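Local coordinates for xylanase and alpha-amylase inhibitor protein (Scadoxus multiflorus, PDB 3MU7) that inhibits both xylanases and alpha-amylases, using a TIM-barrel scaffold of the glycosyl hydrolase family 18 type, at residues A[256-259]-A[260-263]; A[130-133]-A[134-137]; A[228-231]-A[232-235]; A[92-95]-A[96-100]. One frame throughout, in Å; residues are numbered along the deposited sequence.

Contact 1: residues A[256-259]-A[260-263]; sequences SYWD and TVSQ
Ser256 O illustrates how one helical carbonyl can serve two donors from a single residue. Thr260 N reaches it at 2.9 Å, the ordinary bond between residues four apart. The hydroxyl of the same threonine, Thr260 OG1, also donates to Ser256 O over 2.9 Å, from above the carbonyl plane, with the donor 39° out of it. A first torsion of -59° makes this possible: OG1 stands opposite the carbonyl carbon, close to the backbone N, and folds back toward the preceding turn.

The other main-chain bonds carry the helix to its end. Ser262 N is bonded to Trp258 O at 2.9 Å, and Gln263 N to Asp259 O at the same length but bent to 136° at the hydrogen. Gln263, with positive phi, is the first residue to leave helical geometry and at once the N-cap of helix 264-269. Helix 256-262 itself follows the last strand of the family 18 TIM barrel, 248-254, and Ser256 OG is tied to Arg16 and Thr21, which belong to the start of the chain.

Apolar packing is slight. Val261 CG2 approaches the Trp258 ring obliquely at CE3, 4.2 Å away, and lies 3.6 Å from Tyr257 O. On one face of the indole, Tyr257 CD2 sits 3.7 Å above the plane, displaced toward the rim.

Among the polar side chains, Asp259 points its carboxylate out of the helix, where OD2 is hydrogen-bonded to Tyr27 OH and Ser265 OG, while Ser262 OG pairs with Ala219 O and Phe264 N.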
ATOM      1  N   SER A 256       7.882  -7.500   0.918  1.00  6.56           N
ATOM      2  CA  SER A 256       8.976  -7.907   0.014  1.00  6.94           C
ATOM      3  C   SER A 256      10.087  -8.692   0.737  1.00  6.81           C
ATOM      4  O   SER A 256      10.540  -9.707   0.265  1.00  7.52           O
ATOM      5  CB  SER A 256       9.544  -6.687  -0.692  1.00  7.02           C
ATOM      6  OG  SER A 256      10.590  -7.027  -1.600  1.00  7.05           O
ATOM      7  N   TYR A 257      10.438  -8.206   1.922  1.00  7.08           N
ATOM      8  CA  TYR A 257      11.446  -8.872   2.734  1.00  7.74           C
ATOM      9  C   TYR A 257      11.100 -10.349   2.912  1.00  7.93           C
ATOM     10  O   TYR A 257      11.927 -11.223   2.647  1.00  8.69           O
ATOM     11  CB  TYR A 257      11.542  -8.160   4.077  1.00  8.08           C
ATOM     12  CG  TYR A 257      12.478  -8.750   5.090  1.00  9.17           C
ATOM     13  CD1 TYR A 257      13.839  -8.878   4.829  1.00  9.83           C
ATOM     14  CD2 TYR A 257      12.007  -9.114   6.345  1.00 11.20           C
ATOM     15  CE1 TYR A 257      14.702  -9.387   5.791  1.00 11.65           C
ATOM     16  CE2 TYR A 257      12.859  -9.622   7.310  1.00 12.90           C
ATOM     17  CZ  TYR A 257      14.201  -9.755   7.028  1.00 12.81           C
ATOM     18  OH  TYR A 257      15.036 -10.266   7.997  1.00 15.85           O
ATOM     19  N   TRP A 258       9.874 -10.623   3.340  1.00  7.70           N
ATOM     20  CA  TRP A 258       9.446 -11.999   3.566  1.00  8.26           C
ATOM     21  C   TRP A 258       9.165 -12.787   2.297  1.00  8.22           C
ATOM     22  O   TRP A 258       9.415 -13.993   2.247  1.00  9.58           O
ATOM     23  CB  TRP A 258       8.265 -12.049   4.533  1.00  8.30           C
ATOM     24  CG  TRP A 258       8.700 -11.766   5.934  1.00  8.78           C
ATOM     25  CD1 TRP A 258       8.467 -10.634   6.656  1.00  9.26           C
ATOM     26  CD2 TRP A 258       9.477 -12.625   6.772  1.00  9.43           C
ATOM     27  NE1 TRP A 258       9.043 -10.738   7.902  1.00 10.07           N
ATOM     28  CE2 TRP A 258       9.672 -11.949   7.996  1.00  9.48           C
ATOM     29  CE3 TRP A 258      10.034 -13.902   6.606  1.00 10.10           C
ATOM     30  CZ2 TRP A 258      10.395 -12.508   9.056  1.00 11.53           C
ATOM     31  CZ3 TRP A 258      10.755 -14.457   7.658  1.00 11.42           C
ATOM     32  CH2 TRP A 258      10.930 -13.757   8.867  1.00 12.40           C
ATOM     33  N   ASP A 259       8.654 -12.119   1.266  1.00  8.17           N
ATOM     34  CA  ASP A 259       8.406 -12.755  -0.029  1.00  8.46           C
ATOM     35  C   ASP A 259       9.712 -13.241  -0.664  1.00  8.87           C
ATOM     36  O   ASP A 259       9.738 -14.267  -1.346  1.00  9.27           O
ATOM     37  CB  ASP A 259       7.682 -11.777  -0.954  1.00  8.30           C
ATOM     38  CG  ASP A 259       7.014 -12.456  -2.132  1.00  9.23           C
ATOM     39  OD1 ASP A 259       6.651 -13.645  -2.045  1.00 10.21           O
ATOM     40  OD2 ASP A 259       6.827 -11.773  -3.149  1.00 10.22           O
ATOM     41  N   THR A 260      10.802 -12.517  -0.428  1.00  9.60           N
ATOM     42  CA  THR A 260      12.121 -12.941  -0.903  1.00 11.20           C
ATOM     43  C   THR A 260      12.494 -14.300  -0.303  1.00 12.03           C
ATOM     44  O   THR A 260      13.007 -15.167  -1.018  1.00 13.49           O
ATOM     45  CB  THR A 260      13.196 -11.898  -0.552  1.00 10.70           C
ATOM     46  OG1 THR A 260      12.861 -10.635  -1.143  1.00 10.79           O
ATOM     47  CG2 THR A 260      14.583 -12.317  -1.040  1.00 11.47           C
ATOM     48  N   VAL A 261      12.225 -14.463   0.993  1.00 13.10           N
ATOM     49  CA  VAL A 261      12.478 -15.695   1.759  1.00 14.27           C
ATOM     50  C   VAL A 261      11.563 -16.839   1.301  1.00 13.94           C
ATOM     51  O   VAL A 261      12.013 -17.956   1.014  1.00 14.53           O
ATOM     52  CB  VAL A 261      12.248 -15.447   3.295  1.00 14.40           C
ATOM     53  CG1 VAL A 261      12.359 -16.743   4.108  1.00 15.73           C
ATOM     54  CG2 VAL A 261      13.192 -14.375   3.836  1.00 15.88           C
ATOM     55  N   SER A 262      10.269 -16.555   1.236  1.00 13.04           N
ATOM     56  CA  SER A 262       9.261 -17.594   1.074  1.00 12.48           C
ATOM     57  C   SER A 262       8.967 -17.973  -0.365  1.00 12.46           C
ATOM     58  O   SER A 262       8.440 -19.051  -0.617  1.00 12.52           O
ATOM     59  CB  SER A 262       7.965 -17.127   1.714  1.00 12.68           C
ATOM     60  OG  SER A 262       7.382 -16.116   0.910  1.00 11.18           O
ATOM     61  N   GLN A 263       9.277 -17.115  -1.298  1.00 11.96           N
ATOM     62  CA  GLN A 263       8.897 -17.225  -2.700  1.00 12.48           C
ATOM     63  C   GLN A 263       7.396 -17.386  -2.933  1.00 11.85           C
ATOM     64  O   GLN A 263       6.991 -17.993  -3.860  1.00 11.98           O
ATOM     65  CB  GLN A 263       9.714 -18.335  -3.406  1.00 13.37           C
ATOM     66  CG  GLN A 263      11.168 -18.016  -3.406  1.00 16.21           C
ATOM     67  CD  GLN A 263      11.946 -18.901  -4.346  1.00 19.31           C
ATOM     68  OE1 GLN A 263      11.688 -18.995  -5.510  1.00 22.40           O
ATOM     69  NE2 GLN A 263      12.904 -19.515  -3.825  1.00 22.13           N
TER

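Contact 2: residues A[130-133]-A[134-137]; sequences PSQY and QLLA
Gln132 OE1 and the backbone N of Leu135 are joined through one water, which is hydrogen-bonded to OE1 at 2.7 Å and accepts from Leu135 N at 3.0 Å. The glutamine can take part because its chain bends at chi2 (-72°), bringing OE1 toward the first turn of the helix, where it also lies 3.9 Å from Leu135 CB. A second water does similar work one residue earlier, hydrogen-bonded to Ser131 O and accepting from Gln134 N, so that two N-H groups of the opening turn are met by solvent.

Once the turn has closed, main chain takes over from water. Leu136 N bonds to Gln132 O at 3.0 Å, and Ala137 N to Tyr133 O at 2.9 Å.

On the inner side Tyr133 and Leu136 lie side by side and point the same way. The methyl Leu136 CD2 comes to the edge of the phenol ring, near its plane, 4.0 Å from Tyr133 CD2. Helix 166-170 supplies Val168 against this tyrosine, and Phe123 of strand 120-125 touches Leu136.

Gln132 is the N-cap residue, yet its side chain works through water. The example is thus an N-terminal first turn whose leading N-H groups are met by water, here where the loop after strand 120-125 of the TIM barrel enters helix 133-144.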
ATOM      1  N   PRO A 130     -10.806   8.851  11.753  1.00 12.50           N
ATOM      2  CA  PRO A 130     -10.783   9.326  10.368  1.00 12.19           C
ATOM      3  C   PRO A 130     -10.125  10.734  10.376  1.00 11.16           C
ATOM      4  O   PRO A 130      -9.673  11.214   9.331  1.00 10.52           O
ATOM      5  CB  PRO A 130     -12.272   9.461  10.014  1.00 12.91           C
ATOM      6  CG  PRO A 130     -12.983   9.510  11.298  1.00 13.88           C
ATOM      7  CD  PRO A 130     -12.195   8.635  12.209  1.00 12.80           C
ATOM      8  N   SER A 131     -10.074  11.396  11.547  1.00 10.78           N
ATOM      9  CA  SER A 131      -9.303  12.626  11.739  0.50 10.44           C
ATOM     10  C   SER A 131      -9.633  13.613  10.591  1.00 10.37           C
ATOM     11  O   SER A 131     -10.724  13.869  10.259  1.00 10.68           O
ATOM     12  CB  SER A 131      -7.729  12.279  11.717  0.50 10.67           C
ATOM     13  OG  SER A 131      -7.501  11.222  12.649  0.50  9.00           O
ATOM     14  N   GLN A 132      -8.569  14.082   9.985  1.00 10.01           N
ATOM     15  CA  GLN A 132      -8.678  14.949   8.807  1.00  9.89           C
ATOM     16  C   GLN A 132      -8.182  14.266   7.530  1.00  9.36           C
ATOM     17  O   GLN A 132      -7.805  14.929   6.559  1.00  9.66           O
ATOM     18  CB  GLN A 132      -7.979  16.295   9.031  1.00 10.57           C
ATOM     19  CG  GLN A 132      -8.613  17.141  10.138  1.00 12.15           C
ATOM     20  CD  GLN A 132      -9.967  17.742   9.759  1.00 15.24           C
ATOM     21  OE1 GLN A 132     -10.370  17.737   8.599  1.00 14.90           O
ATOM     22  NE2 GLN A 132     -10.663  18.293  10.750  1.00 18.11           N
ATOM     23  N   TYR A 133      -8.196  12.937   7.528  1.00  8.83           N
ATOM     24  CA  TYR A 133      -7.753  12.190   6.348  1.00  8.57           C
ATOM     25  C   TYR A 133      -8.640  12.397   5.117  1.00  8.51           C
ATOM     26  O   TYR A 133      -8.142  12.339   3.993  1.00  8.18           O
ATOM     27  CB  TYR A 133      -7.550  10.703   6.664  1.00  8.72           C
ATOM     28  CG  TYR A 133      -6.354  10.483   7.557  1.00  7.99           C
ATOM     29  CD1 TYR A 133      -6.511  10.165   8.900  1.00  8.63           C
ATOM     30  CD2 TYR A 133      -5.061  10.618   7.054  1.00  7.87           C
ATOM     31  CE1 TYR A 133      -5.399   9.988   9.727  1.00  8.81           C
ATOM     32  CE2 TYR A 133      -3.952  10.453   7.867  1.00  8.06           C
ATOM     33  CZ  TYR A 133      -4.130  10.126   9.190  1.00  8.14           C
ATOM     34  OH  TYR A 133      -3.020   9.954   9.980  1.00  9.57           O
ATOM     35  N   GLN A 134      -9.931  12.666   5.323  1.00  8.70           N
ATOM     36  CA  GLN A 134     -10.797  13.019   4.203  1.00  8.90           C
ATOM     37  C   GLN A 134     -10.318  14.306   3.525  1.00  8.90           C
ATOM     38  O   GLN A 134     -10.228  14.362   2.304  1.00  8.60           O
ATOM     39  CB  GLN A 134     -12.266  13.121   4.631  1.00  9.37           C
ATOM     40  CG  GLN A 134     -13.221  13.543   3.512  1.00 10.06           C
ATOM     41  CD  GLN A 134     -13.416  12.489   2.433  1.00 10.19           C
ATOM     42  OE1 GLN A 134     -12.926  11.366   2.530  1.00 12.04           O
ATOM     43  NE2 GLN A 134     -14.143  12.851   1.393  1.00  8.18           N
ATOM     44  N   LEU A 135     -10.003  15.330   4.314  1.00  8.39           N
ATOM     45  CA  LEU A 135      -9.463  16.569   3.756  1.00  8.59           C
ATOM     46  C   LEU A 135      -8.124  16.342   3.042  1.00  8.17           C
ATOM     47  O   LEU A 135      -7.899  16.889   1.970  1.00  8.52           O
ATOM     48  CB  LEU A 135      -9.331  17.651   4.831  1.00  9.28           C
ATOM     49  CG  LEU A 135      -8.792  19.017   4.381  1.00  9.81           C
ATOM     50  CD1 LEU A 135      -9.640  19.652   3.282  1.00 11.22           C
ATOM     51  CD2 LEU A 135      -8.674  19.953   5.568  1.00 11.30           C
ATOM     52  N   LEU A 136      -7.247  15.533   3.634  1.00  7.72           N
ATOM     53  CA  LEU A 136      -5.988  15.196   2.985  1.00  7.58           C
ATOM     54  C   LEU A 136      -6.241  14.568   1.614  1.00  7.49           C
ATOM     55  O   LEU A 136      -5.641  14.979   0.617  1.00  7.79           O
ATOM     56  CB  LEU A 136      -5.171  14.241   3.851  1.00  7.43           C
ATOM     57  CG  LEU A 136      -3.888  13.699   3.212  1.00  7.07           C
ATOM     58  CD1 LEU A 136      -2.878  14.812   2.959  1.00  8.58           C
ATOM     59  CD2 LEU A 136      -3.280  12.627   4.087  1.00  7.90           C
ATOM     60  N   ALA A 137      -7.131  13.577   1.570  1.00  7.74           N
ATOM     61  CA  ALA A 137      -7.491  12.948   0.306  1.00  8.03           C
ATOM     62  C   ALA A 137      -8.108  13.955  -0.662  1.00  8.40           C
ATOM     63  O   ALA A 137      -7.805  13.927  -1.848  1.00  8.33           O
ATOM     64  CB  ALA A 137      -8.425  11.771   0.531  1.00  8.70           C
TER
HETATM   65  O   HOH W   1     -11.617  13.170   7.785  1.00 17.14           O
HETATM   66  O   HOH W   2     -11.409  15.798   6.960  1.00 13.74           O

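Contact 3: residues A[228-231]-A[232-235]; sequences YMPP and TKVK
Pro231, Lys233 and Met229 carry most of this contact at the start of helix 231-242. Pro231 is the first helical residue, a place that suits proline because no N-H is called for there. Its ring is turned to Phe264 and Ile268 of helix 264-269. Its carbonyl receives Lys235 N at 3.0 Å. The aliphatic part of Lys235 also folds over that oxygen, CG being 3.3 Å from Pro231 O.

Lys233 runs back along Pro230, three residues earlier. Its extended chain lies beside the Pro230 ring, pointing the same way, with Lys233 CD 4.0 Å from Pro230 CD. With CG beside the backbone N (chi1 -67°) and the chain straight beyond it, the methylenes follow that ring and NZ bonds to Tyr189 OH. At the main chain, Lys233 N makes only a weak bond to Pro230 O, the bond of Val234 N to that same oxygen at 3.0 Å being much straighter.

Met229, stretched out beyond CG, passes obliquely across the first turn. Its CG rests 3.8 Å from Val234 CG2, and its terminal CE reaches to 3.8 Å from Lys233 O. Phe217 of strand 213-218 touches both Met229 and Val234, so the methionine is held between barrel strand and helix.

Proline at the N-cap followed by proline at the first helical position gives a Pro-Pro start, which probably stiffens the entry to helix 231-242, one of the outer helices of the TIM barrel.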
ATOM      1  N   TYR A 228      -1.801 -16.003   7.979  1.00 10.62           N
ATOM      2  CA  TYR A 228      -1.064 -16.592   6.865  1.00 10.85           C
ATOM      3  C   TYR A 228      -1.875 -17.700   6.216  1.00 11.07           C
ATOM      4  O   TYR A 228      -2.390 -18.532   6.870  1.00 11.77           O
ATOM      5  CB  TYR A 228       0.302 -17.162   7.316  1.00 10.90           C
ATOM      6  CG  TYR A 228       1.039 -17.838   6.204  1.00 10.53           C
ATOM      7  CD1 TYR A 228       1.664 -17.090   5.209  1.00 10.33           C
ATOM      8  CD2 TYR A 228       1.065 -19.226   6.095  1.00 10.91           C
ATOM      9  CE1 TYR A 228       2.315 -17.690   4.166  1.00 10.87           C
ATOM     10  CE2 TYR A 228       1.730 -19.828   5.050  1.00 11.37           C
ATOM     11  CZ  TYR A 228       2.335 -19.061   4.093  1.00 11.29           C
ATOM     12  OH  TYR A 228       2.960 -19.613   3.027  1.00 13.35           O
ATOM     13  N   MET A 229      -1.931 -17.626   4.919  1.00 10.91           N
ATOM     14  CA  MET A 229      -2.601 -18.582   4.093  1.00 11.08           C
ATOM     15  C   MET A 229      -1.673 -19.014   2.984  1.00 11.44           C
ATOM     16  O   MET A 229      -1.203 -18.249   2.226  1.00 11.33           O
ATOM     17  CB  MET A 229      -3.857 -17.916   3.500  1.00 11.19           C
ATOM     18  CG  MET A 229      -4.764 -18.888   2.744  1.00 10.53           C
ATOM     19  SD  MET A 229      -6.324 -18.054   2.290  1.00 11.42           S
ATOM     20  CE  MET A 229      -7.351 -19.482   1.767  1.00 10.89           C
ATOM     21  N   PRO A 230      -1.381 -20.308   2.942  1.00 12.02           N
ATOM     22  CA  PRO A 230      -0.443 -20.824   1.965  1.00 11.81           C
ATOM     23  C   PRO A 230      -0.829 -20.506   0.507  1.00 12.20           C
ATOM     24  O   PRO A 230      -1.983 -20.476   0.210  1.00 12.31           O
ATOM     25  CB  PRO A 230      -0.543 -22.371   2.217  1.00 14.28           C
ATOM     26  CG  PRO A 230      -0.831 -22.480   3.445  1.00 15.55           C
ATOM     27  CD  PRO A 230      -1.709 -21.358   3.906  1.00 12.61           C
ATOM     28  N   PRO A 231       0.120 -20.304  -0.364  1.00 11.16           N
ATOM     29  CA  PRO A 231      -0.201 -19.828  -1.672  1.00 14.21           C
ATOM     30  C   PRO A 231      -1.069 -20.827  -2.474  1.00 12.95           C
ATOM     31  O   PRO A 231      -1.945 -20.441  -3.256  1.00 12.89           O
ATOM     32  CB  PRO A 231       1.126 -19.601  -2.325  1.00 15.81           C
ATOM     33  CG  PRO A 231       2.054 -20.351  -1.523  1.00 13.49           C
ATOM     34  CD  PRO A 231       1.600 -20.384  -0.173  1.00 14.48           C
ATOM     35  N   THR A 232      -0.878 -22.140  -2.240  1.00 13.35           N
ATOM     36  CA  THR A 232      -1.759 -23.100  -2.944  1.00 13.62           C
ATOM     37  C   THR A 232      -3.196 -22.971  -2.452  1.00 12.03           C
ATOM     38  O   THR A 232      -4.107 -23.207  -3.254  1.00 12.96           O
ATOM     39  CB  THR A 232      -1.305 -24.554  -2.711  1.00 14.73           C
ATOM     40  OG1 THR A 232       0.018 -24.725  -3.253  1.00 27.04           O
ATOM     41  CG2 THR A 232      -2.219 -25.333  -3.510  1.00 24.48           C
ATOM     42  N   LYS A 233      -3.438 -22.635  -1.206  1.00 11.24           N
ATOM     43  CA  LYS A 233      -4.741 -22.439  -0.692  1.00 11.67           C
ATOM     44  C   LYS A 233      -5.360 -21.139  -1.262  1.00 10.87           C
ATOM     45  O   LYS A 233      -6.529 -21.072  -1.533  1.00 11.75           O
ATOM     46  CB  LYS A 233      -4.792 -22.448   0.795  1.00 11.25           C
ATOM     47  CG  LYS A 233      -4.485 -23.794   1.411  1.00 13.39           C
ATOM     48  CD  LYS A 233      -4.677 -23.838   2.918  1.00 15.16           C
ATOM     49  CE  LYS A 233      -4.392 -25.168   3.498  1.00 16.84           C
ATOM     50  NZ  LYS A 233      -4.605 -25.227   4.973  1.00 22.64           N
ATOM     51  N   VAL A 234      -4.545 -20.061  -1.356  1.00 11.08           N
ATOM     52  CA  VAL A 234      -5.105 -18.847  -1.954  1.00 10.79           C
ATOM     53  C   VAL A 234      -5.555 -19.132  -3.409  1.00 11.47           C
ATOM     54  O   VAL A 234      -6.662 -18.758  -3.772  1.00 10.80           O
ATOM     55  CB  VAL A 234      -4.004 -17.733  -1.947  1.00 11.36           C
ATOM     56  CG1 VAL A 234      -4.551 -16.481  -2.682  1.00 12.01           C
ATOM     57  CG2 VAL A 234      -3.596 -17.324  -0.515  1.00 11.83           C
ATOM     58  N   LYS A 235      -4.718 -19.803  -4.167  1.00 11.05           N
ATOM     59  CA  LYS A 235      -5.074 -20.107  -5.541  1.00 12.73           C
ATOM     60  C   LYS A 235      -6.347 -20.975  -5.627  1.00 11.78           C
ATOM     61  O   LYS A 235      -7.222 -20.746  -6.469  1.00 12.70           O
ATOM     62  CB  LYS A 235      -3.901 -20.800  -6.266  1.00 15.23           C
ATOM     63  CG  LYS A 235      -2.687 -19.930  -6.427  1.00 17.60           C
ATOM     64  CD  LYS A 235      -1.495 -20.868  -6.716  1.00 25.03           C
ATOM     65  CE  LYS A 235      -1.279 -20.964  -8.127  1.00 24.75           C
ATOM     66  NZ  LYS A 235       0.075 -21.554  -8.500  1.00 29.76           N
TER

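Contact 4: residues A[92-95]-A[96-100]; sequences LAVY and LHKNF
Alpha-helical hydrogen bonds run along the backbone from Leu92 O with Leu96 N (2.9 Å) to Tyr95 O with Asn99 N, with a wider pi-type turn at 97-100. The carbonyl of Tyr95 is where side chain joins backbone. Besides Asn99 N, it accepts from Asn99 ND2 at 3.1 Å, Tyr95 O lying close to the plane of the Asn99 amide. A chi1 of -75° sets the amide of Asn99 beside its backbone N and folds it back over the preceding turn. The same ND2 passes 3.4 Å from Tyr95 CD1, obliquely to the ring, while OD1 is held by Arg111 N.

Tyr95 also meets Phe100 in an offset edge-to-face pair, the phenylalanine edge directed at the tyrosine face with the planes at 72°. The closest carbons are Tyr95 CE2 and Phe100 CE2, 3.8 Å apart.

Aliphatic contacts follow the four-residue spacing. Leu96 CD1 meets Leu92 CG at 3.9 Å, the two side chains set at a slant. On a more exposed side, the extended Lys98 lies alongside Val94, its CE 3.8 Å from Val94 CG1, so the lysine gives its methylenes to the valine.

Helix 86-101 packs on the barrel wall: Leu96 reaches Leu35 of strand 29-37 and Leu72 and Ile74 of strand 69-76, with Phe100 also on Leu72. The flank formed by Leu92 and Ala93 touches Leu136 of helix 133-144, and His97 stacks its ring on Phe143 of that helix.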
ATOM      1  N   LEU A  92       0.501  18.304   4.928  1.00  8.02           N
ATOM      2  CA  LEU A  92       0.934  17.021   4.416  1.00  7.89           C
ATOM      3  C   LEU A  92       0.655  16.890   2.919  1.00  7.18           C
ATOM      4  O   LEU A  92       1.501  16.399   2.177  1.00  7.30           O
ATOM      5  CB  LEU A  92       0.306  15.869   5.204  1.00  8.21           C
ATOM      6  CG  LEU A  92       0.798  14.460   4.839  1.00  8.10           C
ATOM      7  CD1 LEU A  92       2.320  14.336   4.969  1.00  9.47           C
ATOM      8  CD2 LEU A  92       0.107  13.411   5.700  1.00  9.23           C
ATOM      9  N   ALA A  93      -0.515  17.352   2.465  1.00  7.16           N
ATOM     10  CA  ALA A  93      -0.841  17.297   1.041  1.00  7.43           C
ATOM     11  C   ALA A  93       0.182  18.049   0.194  1.00  7.57           C
ATOM     12  O   ALA A  93       0.678  17.530  -0.801  1.00  7.52           O
ATOM     13  CB  ALA A  93      -2.237  17.830   0.781  1.00  7.87           C
ATOM     14  N   VAL A  94       0.510  19.270   0.606  1.00  7.79           N
ATOM     15  CA  VAL A  94       1.467  20.094  -0.136  1.00  8.34           C
ATOM     16  C   VAL A  94       2.863  19.474  -0.102  1.00  7.89           C
ATOM     17  O   VAL A  94       3.546  19.404  -1.125  1.00  8.17           O
ATOM     18  CB  VAL A  94       1.476  21.548   0.388  1.00  8.67           C
ATOM     19  CG1 VAL A  94       2.631  22.358  -0.200  1.00 10.51           C
ATOM     20  CG2 VAL A  94       0.143  22.221   0.072  1.00  9.88           C
ATOM     21  N   TYR A  95       3.270  19.003   1.072  1.00  7.68           N
ATOM     22  CA  TYR A  95       4.571  18.353   1.220  1.00  8.02           C
ATOM     23  C   TYR A  95       4.703  17.154   0.279  1.00  7.78           C
ATOM     24  O   TYR A  95       5.708  17.016  -0.423  1.00  8.20           O
ATOM     25  CB  TYR A  95       4.763  17.924   2.674  1.00  8.39           C
ATOM     26  CG  TYR A  95       5.947  17.018   2.922  1.00  8.87           C
ATOM     27  CD1 TYR A  95       7.240  17.541   3.051  1.00  9.89           C
ATOM     28  CD2 TYR A  95       5.781  15.636   3.036  1.00  9.15           C
ATOM     29  CE1 TYR A  95       8.333  16.701   3.277  1.00 10.56           C
ATOM     30  CE2 TYR A  95       6.865  14.806   3.269  1.00 10.21           C
ATOM     31  CZ  TYR A  95       8.127  15.342   3.384  1.00 10.30           C
ATOM     32  OH  TYR A  95       9.183  14.496   3.612  1.00 12.35           O
ATOM     33  N   LEU A  96       3.688  16.289   0.267  1.00  7.70           N
ATOM     34  CA  LEU A  96       3.707  15.114  -0.596  1.00  7.53           C
ATOM     35  C   LEU A  96       3.728  15.496  -2.064  1.00  7.75           C
ATOM     36  O   LEU A  96       4.476  14.924  -2.855  1.00  7.83           O
ATOM     37  CB  LEU A  96       2.509  14.217  -0.313  1.00  7.62           C
ATOM     38  CG  LEU A  96       2.492  13.542   1.056  1.00  7.43           C
ATOM     39  CD1 LEU A  96       1.133  12.878   1.270  1.00  7.83           C
ATOM     40  CD2 LEU A  96       3.639  12.536   1.226  1.00  8.68           C
ATOM     41  N   HIS A  97       2.911  16.471  -2.419  1.00  8.07           N
ATOM     42  CA  HIS A  97       2.816  16.909  -3.805  1.00  8.96           C
ATOM     43  C   HIS A  97       4.108  17.496  -4.332  1.00  8.90           C
ATOM     44  O   HIS A  97       4.575  17.082  -5.380  1.00  8.85           O
ATOM     45  CB  HIS A  97       1.674  17.914  -3.934  1.00  9.81           C
ATOM     46  CG  HIS A  97       1.265  18.174  -5.344  1.00 11.51           C
ATOM     47  ND1 HIS A  97       1.037  19.440  -5.792  1.00 13.49           N
ATOM     48  CD2 HIS A  97       0.974  17.345  -6.363  1.00 13.09           C
ATOM     49  CE1 HIS A  97       0.659  19.382  -7.045  1.00 13.33           C
ATOM     50  NE2 HIS A  97       0.652  18.135  -7.434  1.00 13.68           N
ATOM     51  N   LYS A  98       4.652  18.428  -3.584  1.00  9.42           N
ATOM     52  CA  LYS A  98       5.862  19.121  -4.018  1.00 10.40           C
ATOM     53  C   LYS A  98       7.079  18.208  -4.047  1.00 10.37           C
ATOM     54  O   LYS A  98       7.922  18.317  -4.936  1.00 11.48           O
ATOM     55  CB  LYS A  98       6.153  20.318  -3.113  1.00 11.25           C
ATOM     56  CG  LYS A  98       5.199  21.486  -3.299  1.00 13.64           C
ATOM     57  CD  LYS A  98       5.668  22.690  -2.498  1.00 17.34           C
ATOM     58  CE  LYS A  98       4.841  23.928  -2.806  1.00 19.66           C
ATOM     59  NZ  LYS A  98       5.379  25.138  -2.122  1.00 21.96           N
ATOM     60  N   ASN A  99       7.179  17.306  -3.078  1.00  9.48           N
ATOM     61  CA  ASN A  99       8.401  16.522  -2.915  1.00  9.76           C
ATOM     62  C   ASN A  99       8.435  15.175  -3.612  1.00  9.33           C
ATOM     63  O   ASN A  99       9.522  14.673  -3.912  1.00 10.07           O
ATOM     64  CB  ASN A  99       8.731  16.358  -1.442  1.00 10.13           C
ATOM     65  CG  ASN A  99       9.287  17.618  -0.847  1.00 11.08           C
ATOM     66  OD1 ASN A  99      10.415  18.003  -1.150  1.00 13.22           O
ATOM     67  ND2 ASN A  99       8.500  18.284  -0.007  1.00 13.07           N
ATOM     68  N   PHE A 100       7.264  14.595  -3.870  1.00  8.78           N
ATOM     69  CA  PHE A 100       7.177  13.232  -4.391  1.00  8.67           C
ATOM     70  C   PHE A 100       6.353  13.108  -5.662  1.00  8.82           C
ATOM     71  O   PHE A 100       6.574  12.182  -6.430  1.00  9.84           O
ATOM     72  CB  PHE A 100       6.602  12.275  -3.334  1.00  8.69           C
ATOM     73  CG  PHE A 100       7.427  12.172  -2.080  1.00  7.89           C
ATOM     74  CD1 PHE A 100       8.539  11.331  -2.018  1.00  8.70           C
ATOM     75  CD2 PHE A 100       7.080  12.902  -0.948  1.00  9.34           C
ATOM     76  CE1 PHE A 100       9.298  11.237  -0.846  1.00  8.76           C
ATOM     77  CE2 PHE A 100       7.826  12.811   0.219  1.00  9.81           C
ATOM     78  CZ  PHE A 100       8.936  11.976   0.271  1.00  9.39           C
TER

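How the contacts relate
All four contacts are local, each lying in or leading into a helix outside the barrel strands, and all mix buried with exposed residues. Contacts 2 and 4 sit on neighbouring helices that touch; contacts 1 and 3 lie on the opposite side of the chain's centre, their nearest atoms about 6 Å apart. Chemistry follows position along the helix. Contacts 2 and 3 are both N-terminal, the one hydrated, the other proline-led, with methionine, valine and lysine methylenes in contact. Contact 4, with five buried residues, lies in the C-terminal part of a helix and pairs aromatic rings, while contact 1 spans a short helix running into the next.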